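Long-range contact in chorismate mutase (Burkholderia thailandensis, PDB 6CNZ), which probably catalyses the rearrangement of chorismate to prephenate, the step that leads toward phenylalanine and tyrosine: residues Asp14-Asn19 and Ala127-Leu132. Numbering follows the deposited sequence.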
ATOM      1  N   ASP A  14       6.467  18.053  -4.652  1.00 67.46           N
ATOM      2  CA  ASP A  14       5.950  16.977  -5.487  1.00 57.70           C
ATOM      3  C   ASP A  14       5.426  15.807  -4.666  1.00 56.61           C
ATOM      4  O   ASP A  14       5.285  14.682  -5.186  1.00 48.19           O
ATOM      5  CB  ASP A  14       7.034  16.495  -6.457  1.00 56.36           C
ATOM      6  N   THR A  15       5.145  16.047  -3.383  1.00 47.34           N
ATOM      7  CA  THR A  15       4.625  14.974  -2.556  1.00 41.81           C
ATOM      8  C   THR A  15       3.204  14.605  -2.954  1.00 35.89           C
ATOM      9  O   THR A  15       2.802  13.448  -2.788  1.00 30.38           O
ATOM     10  CB  THR A  15       4.685  15.361  -1.084  1.00 38.31           C
ATOM     11  OG1 THR A  15       3.821  16.475  -0.858  1.00 51.79           O
ATOM     12  CG2 THR A  15       6.112  15.734  -0.694  1.00 39.00           C
ATOM     13  N   ALA A  16       2.439  15.552  -3.502  1.00 35.56           N
ATOM     14  CA  ALA A  16       1.078  15.227  -3.924  1.00 36.81           C
ATOM     15  C   ALA A  16       1.087  14.103  -4.947  1.00 36.33           C
ATOM     16  O   ALA A  16       0.364  13.106  -4.805  1.00 31.85           O
ATOM     17  CB  ALA A  16       0.385  16.465  -4.488  1.00 36.81           C
ATOM     18  N   LEU A  17       1.933  14.236  -5.975  1.00 27.29           N
ATOM     19  CA  LEU A  17       2.077  13.180  -6.970  1.00 31.43           C
ATOM     20  C   LEU A  17       2.590  11.890  -6.347  1.00 27.12           C
ATOM     21  O   LEU A  17       2.099  10.804  -6.669  1.00 26.68           O
ATOM     22  CB  LEU A  17       3.026  13.631  -8.079  1.00 31.96           C
ATOM     23  CG  LEU A  17       2.523  14.690  -9.043  1.00 37.46           C
ATOM     24  CD1 LEU A  17       3.670  15.076  -9.982  1.00 40.30           C
ATOM     25  CD2 LEU A  17       1.354  14.141  -9.816  1.00 34.20           C
ATOM     26  N   THR A  18       3.602  11.989  -5.480  1.00 24.67           N
ATOM     27  CA  THR A  18       4.191  10.805  -4.863  1.00 21.68           C
ATOM     28  C   THR A  18       3.155  10.010  -4.081  1.00 21.15           C
ATOM     29  O   THR A  18       3.118   8.773  -4.148  1.00 27.21           O
ATOM     30  CB  THR A  18       5.336  11.232  -3.942  1.00 31.50           C
ATOM     31  OG1 THR A  18       6.209  12.124  -4.642  1.00 36.91           O
ATOM     32  CG2 THR A  18       6.128  10.017  -3.484  1.00 30.99           C
ATOM     33  N   ASN A  19       2.307  10.706  -3.322  1.00 28.76           N
ATOM     34  CA  ASN A  19       1.261  10.030  -2.561  1.00 30.01           C
ATOM     35  C   ASN A  19       0.234   9.397  -3.484  1.00 27.60           C
ATOM     36  O   ASN A  19      -0.232   8.276  -3.231  1.00 22.33           O
ATOM     37  CB  ASN A  19       0.601  11.017  -1.606  1.00 27.26           C
ATOM     38  CG  ASN A  19       1.318  11.089  -0.265  1.00 30.25           C
ATOM     39  OD1 ASN A  19       2.017  10.155   0.123  1.00 33.54           O
ATOM     40  ND2 ASN A  19       1.114  12.175   0.461  1.00 35.71           N
ATOM     41  N   ALA A 127      -7.381  15.286  -5.340  1.00 31.12           N
ATOM     42  CA  ALA A 127      -7.661  16.692  -5.055  1.00 30.96           C
ATOM     43  C   ALA A 127      -6.379  17.487  -4.857  1.00 32.51           C
ATOM     44  O   ALA A 127      -6.302  18.655  -5.250  1.00 35.31           O
ATOM     45  CB  ALA A 127      -8.543  16.821  -3.812  1.00 38.73           C
ATOM     46  N   ARG A 128      -5.362  16.882  -4.236  1.00 32.37           N
ATOM     47  CA  ARG A 128      -4.118  17.620  -4.050  1.00 29.88           C
ATOM     48  C   ARG A 128      -3.316  17.707  -5.332  1.00 34.14           C
ATOM     49  O   ARG A 128      -2.472  18.600  -5.462  1.00 38.88           O
ATOM     50  CB  ARG A 128      -3.261  16.989  -2.955  1.00 31.53           C
ATOM     51  CG  ARG A 128      -3.816  17.208  -1.553  1.00 38.60           C
ATOM     52  CD  ARG A 128      -3.053  16.384  -0.542  1.00 45.47           C
ATOM     53  NE  ARG A 128      -3.738  16.330   0.744  1.00 45.98           N
ATOM     54  CZ  ARG A 128      -3.286  15.656   1.795  1.00 43.05           C
ATOM     55  NH1 ARG A 128      -2.147  14.987   1.702  1.00 35.52           N
ATOM     56  NH2 ARG A 128      -3.972  15.646   2.932  1.00 43.09           N
ATOM     57  N   VAL A 129      -3.550  16.797  -6.274  1.00 29.16           N
ATOM     58  CA  VAL A 129      -2.837  16.838  -7.547  1.00 35.88           C
ATOM     59  C   VAL A 129      -3.526  17.757  -8.551  1.00 29.40           C
ATOM     60  O   VAL A 129      -2.866  18.272  -9.463  1.00 32.84           O
ATOM     61  CB  VAL A 129      -2.677  15.398  -8.065  1.00 34.02           C
ATOM     62  CG1 VAL A 129      -2.229  15.359  -9.512  1.00 28.97           C
ATOM     63  CG2 VAL A 129      -1.674  14.657  -7.181  1.00 37.95           C
ATOM     64  N   ALA A 130      -4.808  18.031  -8.363  1.00 28.38           N
ATOM     65  CA  ALA A 130      -5.592  18.819  -9.312  1.00 38.81           C
ATOM     66  C   ALA A 130      -4.931  20.127  -9.746  1.00 42.31           C
ATOM     67  O   ALA A 130      -4.864  20.372 -10.959  1.00 39.09           O
ATOM     68  CB  ALA A 130      -6.983  19.062  -8.712  1.00 39.44           C
ATOM     69  N   PRO A 131      -4.392  20.974  -8.856  1.00 38.84           N
ATOM     70  CA  PRO A 131      -3.821  22.253  -9.327  1.00 37.09           C
ATOM     71  C   PRO A 131      -2.676  22.093 -10.319  1.00 41.06           C
ATOM     72  O   PRO A 131      -2.298  23.083 -10.958  1.00 43.39           O
ATOM     73  CB  PRO A 131      -3.324  22.925  -8.039  1.00 39.39           C
ATOM     74  CG  PRO A 131      -4.013  22.205  -6.914  1.00 33.75           C
ATOM     75  CD  PRO A 131      -4.185  20.797  -7.405  1.00 38.45           C
ATOM     76  N   LEU A 132      -2.105  20.898 -10.447  1.00 38.63           N
ATOM     77  CA  LEU A 132      -0.994  20.611 -11.349  1.00 38.29           C
ATOM     78  C   LEU A 132      -1.460  20.048 -12.681  1.00 39.53           C
ATOM     79  O   LEU A 132      -0.630  19.832 -13.575  1.00 40.92           O
ATOM     80  CB  LEU A 132      -0.034  19.603 -10.700  1.00 47.89           C
ATOM     81  CG  LEU A 132       1.012  20.059  -9.673  1.00 61.30           C
ATOM     82  CD1 LEU A 132       0.473  21.090  -8.677  1.00 62.29           C
ATOM     83  CD2 LEU A 132       1.540  18.847  -8.936  1.00 58.55           C
TER
HETATM   84  O   HOH W   1      -0.543  14.260  -0.740  1.00 41.91           O
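Ala16, in the first turn of helix 15-29, comes up against Arg128 and Val129 of the 127-132 segment, which lies on helix 107-129; its CA lies 5.6 Å from that of Val129. Its methyl CB points toward the other segment and rests 3.7 Å from the carbonyl O of Arg128, with the CB of Arg128 alongside. Val129 sends CG2 over the backbone of the same alanine, 3.5 Å from Ala16 O.

Leu17 follows, its side chain crossing that of Val129 at about a right angle. With CG1 of Val129 anti to the backbone N (chi1 167°), both valine methyls face Leu17 CD2, the nearer, CG1, at 3.8 Å. Leu132 adds a looser touch, its CD2 4.3 Å from Leu17 CG. Arg141 of helix 138-153 packs on both leucines, so this is a junction of three helices in an all-helical, dimeric type II chorismate mutase.

One turn on from Ala16, Asn19 ND2 lies at the edge of the Arg128 guanidinium, which the extended chain from CG to NE carries over, and water 1 bridges the gap, accepting from Asn19 ND2 (2.9 Å) and from Arg128 NH1 (3.0 Å). The water sits in the guanidinium plane, at its edge. Arg128 also donates from NH2 to Thr151 OG1 and from NH1 to Asn148 O, both of the second subunit, while Asn19 packs on that subunit's Thr18.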